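Local atomic coordinates of Thiol:disulfide interchange protein (Klebsiella pneumoniae, PDB entry 6DXN), a protein that probably works as a periplasmic thiol-disulfide oxidoreductase of the DsbA subfamily, with a redox-active cysteine pair of the thioredoxin type. Residues Pro35-Ala40 against Leu98-Asp103; Ala108-Val113 against Glu122-Met127. All coordinates share one frame; numbering follows the deposited sequence. Where two conformers were deposited one is given.

Contact 1: Pro35-Ala40 against Leu98-Asp103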
loop_
_atom_site.group_PDB
_atom_site.type_symbol
_atom_site.label_atom_id
_atom_site.label_comp_id
_atom_site.label_asym_id
_atom_site.label_seq_id
_atom_site.Cartn_x
_atom_site.Cartn_y
_atom_site.Cartn_z
ATOM N N PRO A 35 5.950 1.944 -10.331
ATOM C CA PRO A 35 4.504 1.750 -10.460
ATOM C C PRO A 35 3.761 2.000 -9.139
ATOM O O PRO A 35 2.611 2.418 -9.155
ATOM C CB PRO A 35 4.371 0.291 -10.914
ATOM C CG PRO A 35 5.692 0.013 -11.602
ATOM C CD PRO A 35 6.715 0.773 -10.778
ATOM N N CYS A 36 4.429 1.741 -8.008
ATOM C CA CYS A 36 3.802 2.001 -6.705
ATOM C C CYS A 36 3.553 3.504 -6.572
ATOM O O CYS A 36 2.544 3.927 -6.049
ATOM C CB CYS A 36 4.645 1.501 -5.535
ATOM S SG CYS A 36 4.578 -0.298 -5.313
ATOM N N TYR A 37 4.518 4.293 -7.047
ATOM C CA TYR A 37 4.416 5.743 -7.007
ATOM C C TYR A 37 3.279 6.194 -7.935
ATOM O O TYR A 37 2.430 7.000 -7.522
ATOM C CB TYR A 37 5.773 6.356 -7.367
ATOM C CG TYR A 37 5.869 7.859 -7.322
ATOM C CD1 TYR A 37 5.078 8.614 -6.474
ATOM C CD2 TYR A 37 6.854 8.515 -8.043
ATOM C CE1 TYR A 37 5.209 9.992 -6.403
ATOM C CE2 TYR A 37 7.003 9.888 -7.981
ATOM C CZ TYR A 37 6.182 10.630 -7.152
ATOM O OH TYR A 37 6.333 11.982 -7.089
ATOM N N ALA A 38 3.260 5.648 -9.160
ATOM C CA ALA A 38 2.242 6.010 -10.172
ATOM C C ALA A 38 0.828 5.689 -9.649
ATOM O O ALA A 38 -0.119 6.463 -9.856
ATOM C CB ALA A 38 2.537 5.301 -11.477
ATOM N N PHE A 39 0.700 4.568 -8.939
ATOM C CA PHE A 39 -0.595 4.146 -8.375
ATOM C C PHE A 39 -1.098 5.143 -7.318
ATOM O O PHE A 39 -2.312 5.338 -7.165
ATOM C CB PHE A 39 -0.471 2.722 -7.834
ATOM C CG PHE A 39 -0.761 1.666 -8.864
ATOM C CD1 PHE A 39 -0.187 1.720 -10.126
ATOM C CD2 PHE A 39 -1.598 0.603 -8.565
ATOM C CE1 PHE A 39 -0.482 0.757 -11.080
ATOM C CE2 PHE A 39 -1.870 -0.369 -9.516
ATOM C CZ PHE A 39 -1.308 -0.291 -10.768
ATOM N N ALA A 40 -0.169 5.795 -6.618
ATOM C CA ALA A 40 -0.548 6.722 -5.565
ATOM C C ALA A 40 -0.590 8.178 -6.044
ATOM O O ALA A 40 -1.250 8.987 -5.396
ATOM C CB ALA A 40 0.413 6.589 -4.409
ATOM N N LEU A 98 12.692 9.463 -2.701
ATOM C CA LEU A 98 13.352 8.247 -3.158
ATOM C C LEU A 98 13.446 8.157 -4.684
ATOM O O LEU A 98 14.480 7.691 -5.205
ATOM C CB LEU A 98 12.590 7.040 -2.598
ATOM C CG LEU A 98 12.831 6.762 -1.119
ATOM C CD1 LEU A 98 11.705 5.959 -0.507
ATOM C CD2 LEU A 98 14.166 6.066 -0.920
ATOM N N GLN A 99 12.430 8.653 -5.399
ATOM C CA GLN A 99 12.382 8.437 -6.840
ATOM C C GLN A 99 12.483 9.723 -7.668
ATOM O O GLN A 99 12.710 9.645 -8.882
ATOM C CB GLN A 99 11.080 7.718 -7.191
ATOM C CG GLN A 99 10.893 6.424 -6.418
ATOM C CD GLN A 99 9.776 5.598 -7.002
ATOM O OE1 GLN A 99 9.635 5.487 -8.219
ATOM N NE2 GLN A 99 8.988 4.983 -6.135
ATOM N N VAL A 100 12.299 10.877 -7.029
ATOM C CA VAL A 100 12.363 12.150 -7.711
ATOM C C VAL A 100 13.691 12.836 -7.344
ATOM O O VAL A 100 14.574 12.997 -8.185
ATOM C CB VAL A 100 11.128 13.009 -7.362
ATOM C CG1 VAL A 100 11.192 14.388 -7.988
ATOM C CG2 VAL A 100 9.819 12.308 -7.754
ATOM N N LYS A 101 13.855 13.173 -6.064
ATOM C CA LYS A 101 15.033 13.897 -5.618
ATOM C C LYS A 101 16.142 12.947 -5.155
ATOM O O LYS A 101 17.289 13.364 -5.042
ATOM C CB LYS A 101 14.642 14.854 -4.495
ATOM C CG LYS A 101 13.417 15.698 -4.802
ATOM C CD LYS A 101 13.220 16.890 -3.894
ATOM C CE LYS A 101 12.949 16.533 -2.453
ATOM N NZ LYS A 101 12.773 17.757 -1.635
ATOM N N ARG A 102 15.781 11.678 -4.932
ATOM C CA ARG A 102 16.668 10.646 -4.382
ATOM C C ARG A 102 17.624 11.281 -3.365
ATOM O O ARG A 102 18.839 11.083 -3.422
ATOM C CB ARG A 102 17.406 9.851 -5.464
ATOM C CG ARG A 102 18.207 8.687 -4.891
ATOM C CD ARG A 102 18.614 7.591 -5.860
ATOM N NE ARG A 102 19.204 8.072 -7.098
ATOM C CZ ARG A 102 19.840 7.306 -7.979
ATOM N NH1 ARG A 102 20.065 6.028 -7.720
ATOM N NH2 ARG A 102 20.247 7.825 -9.123
ATOM N N ASP A 103 17.049 12.030 -2.420
ATOM C CA ASP A 103 17.815 12.673 -1.370
ATOM C C ASP A 103 17.596 11.902 -0.063
ATOM O O ASP A 103 18.141 12.271 0.964
ATOM C CB ASP A 103 17.498 14.168 -1.266
ATOM C CG ASP A 103 16.066 14.500 -0.895
ATOM O OD1 ASP A 103 15.247 13.562 -0.772
ATOM O OD2 ASP A 103 15.785 15.696 -0.724
#
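Tyr37 carries nearly the whole of its helix's share of this contact, meeting Gln99 with its stem and Val100 with its outer end. With CG anti to the backbone N (chi1 -178°), the ring lies alongside the end of helix 87-99 and brings its hydroxyl end to Val100. Gln99 runs past it in the opposite sense, and the amide draws up alongside the stem, Tyr37 CB lying 3.7 Å from Gln99 NE2. The amide is not stacked on the phenol: the two planes are turned 61° apart, and Gln99 OE1 approaches the ring obliquely, 4.1 Å from Tyr37 CD2. Val100 stands roughly at right angles to the tyrosine, and one methyl does the touching. Its CG2, anti to the carbonyl carbon, sits 3.7 Å from Tyr37 CE2, and the same methyl is 3.6 Å from Tyr37 OH, an apolar neighbour for the hydroxyl.

The glutamine spends its polar strength elsewhere. Its NE2 donates to the carbonyl oxygens of Phe31 and Cys33, which fixes the rotation of the amide. Tyr37 is steadied in turn by Phe95, whose ring meets it with nearly parallel planes. In the DsbA fold a helical domain is inserted into a thioredoxin domain, and the contact bridges the two beside the CxxC pair, Cys33 and Cys36, which are not joined by a disulfide in this structure.

Between Tyr37 and its two partners the attraction is therefore chiefly van der Waals, weakly directional and near the surface; direction comes from the amide, whose paired N-H bonds tie the end of helix 87-99 to the backbone leading into the active-site helix.

Contact 2: Ala108-Val113 against Glu122-Met127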
loop_
_atom_site.group_PDB
_atom_site.type_symbol
_atom_site.label_atom_id
_atom_site.label_comp_id
_atom_site.label_asym_id
_atom_site.label_seq_id
_atom_site.Cartn_x
_atom_site.Cartn_y
_atom_site.Cartn_z
ATOM N N ALA A 108 18.145 8.640 8.851
ATOM C CA ALA A 108 18.097 10.000 9.401
ATOM C C ALA A 108 17.421 10.958 8.408
ATOM O O ALA A 108 16.833 11.965 8.816
ATOM C CB ALA A 108 19.489 10.470 9.764
ATOM N N ASP A 109 17.481 10.621 7.114
ATOM C CA ASP A 109 16.885 11.457 6.067
ATOM C C ASP A 109 15.360 11.302 6.035
ATOM O O ASP A 109 14.649 12.229 5.609
ATOM C CB ASP A 109 17.480 11.143 4.694
ATOM C CG ASP A 109 18.891 11.668 4.518
ATOM O OD1 ASP A 109 19.342 12.429 5.398
ATOM O OD2 ASP A 109 19.518 11.315 3.502
ATOM N N ILE A 110 14.863 10.125 6.430
ATOM C CA ILE A 110 13.421 9.896 6.465
ATOM C C ILE A 110 12.815 10.772 7.569
ATOM O O ILE A 110 11.735 11.328 7.393
ATOM C CB ILE A 110 13.092 8.400 6.658
ATOM C CG1 ILE A 110 13.557 7.566 5.460
ATOM C CG2 ILE A 110 11.607 8.221 6.928
ATOM C CD1 ILE A 110 13.427 6.065 5.647
ATOM N N VAL A 111 13.535 10.893 8.694
ATOM C CA VAL A 111 13.101 11.687 9.834
ATOM C C VAL A 111 12.970 13.155 9.412
ATOM O O VAL A 111 12.063 13.844 9.874
ATOM C CB VAL A 111 14.051 11.528 11.039
ATOM C CG1 VAL A 111 13.808 12.588 12.102
ATOM C CG2 VAL A 111 13.970 10.139 11.646
ATOM N N LYS A 112 13.864 13.607 8.519
ATOM C CA LYS A 112 13.836 15.000 8.051
ATOM C C LYS A 112 12.499 15.302 7.361
ATOM O O LYS A 112 12.022 16.411 7.450
ATOM C CB LYS A 112 15.032 15.335 7.151
ATOM C CG LYS A 112 16.379 15.353 7.866
ATOM C CD LYS A 112 17.486 16.052 7.101
ATOM C CE LYS A 112 17.693 15.515 5.700
ATOM N NZ LYS A 112 18.822 16.192 5.021
ATOM N N VAL A 113 11.892 14.313 6.698
ATOM C CA VAL A 113 10.589 14.535 6.035
ATOM C C VAL A 113 9.543 14.903 7.103
ATOM O O VAL A 113 8.764 15.858 6.938
ATOM C CB VAL A 113 10.146 13.307 5.210
ATOM C CG1 VAL A 113 8.766 13.508 4.597
ATOM C CG2 VAL A 113 11.153 12.948 4.126
ATOM N N GLU A 122 12.610 14.104 18.294
ATOM C CA GLU A 122 12.304 13.536 19.618
ATOM C C GLU A 122 10.928 12.855 19.602
ATOM O O GLU A 122 10.756 11.789 20.185
ATOM C CB GLU A 122 12.319 14.600 20.720
ATOM C CG GLU A 122 13.702 15.128 21.063
ATOM C CD GLU A 122 14.339 16.033 20.021
ATOM O OE1 GLU A 122 13.669 16.351 19.017
ATOM O OE2 GLU A 122 15.494 16.433 20.233
ATOM N N LYS A 123 9.946 13.485 18.946
ATOM C CA LYS A 123 8.594 12.903 18.862
ATOM C C LYS A 123 8.639 11.677 17.936
ATOM O O LYS A 123 7.942 10.686 18.166
ATOM C CB LYS A 123 7.576 13.951 18.392
ATOM C CG LYS A 123 6.133 13.464 18.244
ATOM C CD LYS A 123 5.428 13.061 19.534
ATOM C CE LYS A 123 4.027 12.532 19.287
ATOM N NZ LYS A 123 3.315 12.207 20.551
ATOM N N TYR A 124 9.493 11.727 16.908
ATOM C CA TYR A 124 9.589 10.602 15.975
ATOM C C TYR A 124 10.180 9.382 16.697
ATOM O O TYR A 124 9.727 8.259 16.494
ATOM C CB TYR A 124 10.388 10.971 14.724
ATOM C CG TYR A 124 10.356 9.887 13.680
ATOM C CD1 TYR A 124 9.258 9.746 12.845
ATOM C CD2 TYR A 124 11.382 8.967 13.564
ATOM C CE1 TYR A 124 9.192 8.731 11.906
ATOM C CE2 TYR A 124 11.334 7.950 12.622
ATOM C CZ TYR A 124 10.236 7.834 11.787
ATOM O OH TYR A 124 10.177 6.842 10.849
ATOM N N ALA A 125 11.182 9.625 17.550
ATOM C CA ALA A 125 11.832 8.574 18.321
ATOM C C ALA A 125 10.829 7.974 19.316
ATOM O O ALA A 125 10.795 6.756 19.527
ATOM C CB ALA A 125 13.060 9.130 19.013
ATOM N N GLU A 126 10.004 8.841 19.913
ATOM C CA GLU A 126 8.984 8.418 20.880
ATOM C C GLU A 126 7.974 7.489 20.190
ATOM O O GLU A 126 7.572 6.474 20.762
ATOM C CB GLU A 126 8.298 9.636 21.504
ATOM C CG GLU A 126 9.191 10.430 22.450
ATOM C CD GLU A 126 8.596 11.743 22.935
ATOM O OE1 GLU A 126 7.455 12.057 22.542
ATOM O OE2 GLU A 126 9.279 12.458 23.701
HETATM N N MSE A 127 7.582 7.841 18.958
HETATM C CA MSE A 127 6.617 7.047 18.189
HETATM C C MSE A 127 7.203 5.730 17.742
HETATM O O MSE A 127 6.513 4.715 17.736
HETATM C CB MSE A 127 6.073 7.898 17.038
HETATM C CG MSE A 127 5.137 8.950 17.645
HETATM SE SE MSE A 127 4.191 10.045 16.306
HETATM C CE MSE A 127 5.706 10.785 15.294
#
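Val111 pushes one methyl against the ring of Tyr124, and that single close touch is the heart of the contact. CG2 comes within 3.4 Å of Tyr124 CD2, snug for carbon on carbon, and stays close to the next ring atom, 3.6 Å from Tyr124 CE2. The methyl approaches obliquely, near the CD2 and CE2 atoms. Tyr124 reaches it because its CG lies anti to the backbone N (chi1 -173°), carrying the phenol across to helix 107-115. At the far end of the ring Ile110 makes a looser approach, its CG2 4.4 Å from Tyr124 OH.

These are consecutive helices, 107-115 and 121-129, joined by a short connection within the helical insertion that distinguishes DsbA from thioredoxin itself; of their CA atoms, those of Val111 and Tyr124 lie nearest, 7.2 Å apart.

A second shell holds the touching groups. Phe114 meets Tyr124 in a T-shaped (edge-to-face) arrangement, while Ala77 of helix 71-83 packs on the same tyrosine. Ile110 is lodged against Leu74 and Ala77, and also against Leu94 of helix 87-99. Further out, hydroxyls fasten the starts of both helices: Thr106 OG1 accepts from the backbone N of Asp109, and Thr120 OG1 does the same for Lys123.

In the fold
The two contacts follow one another along the chain, their centres about 20 Å apart, and differ in their relation to the redox centre. Contact 1 adjoins it: Cys36 SG is 6.9 Å from Gln99 NE2. Contact 2 lies far off in the helical region, with Val111 CG2 22.0 Å from Cys36 SG. Helix 87-99 connects them, since its last turn enters contact 1 while Val90, Leu93 and Leu94 pack on side chains of helix 107-115. The segments also touch directly where the chain turns between those helices, Asp103 O lying 3.0 Å from Asp109 OD2, a packing contact beside the carboxylate's hydrogen bond from Lys105 N.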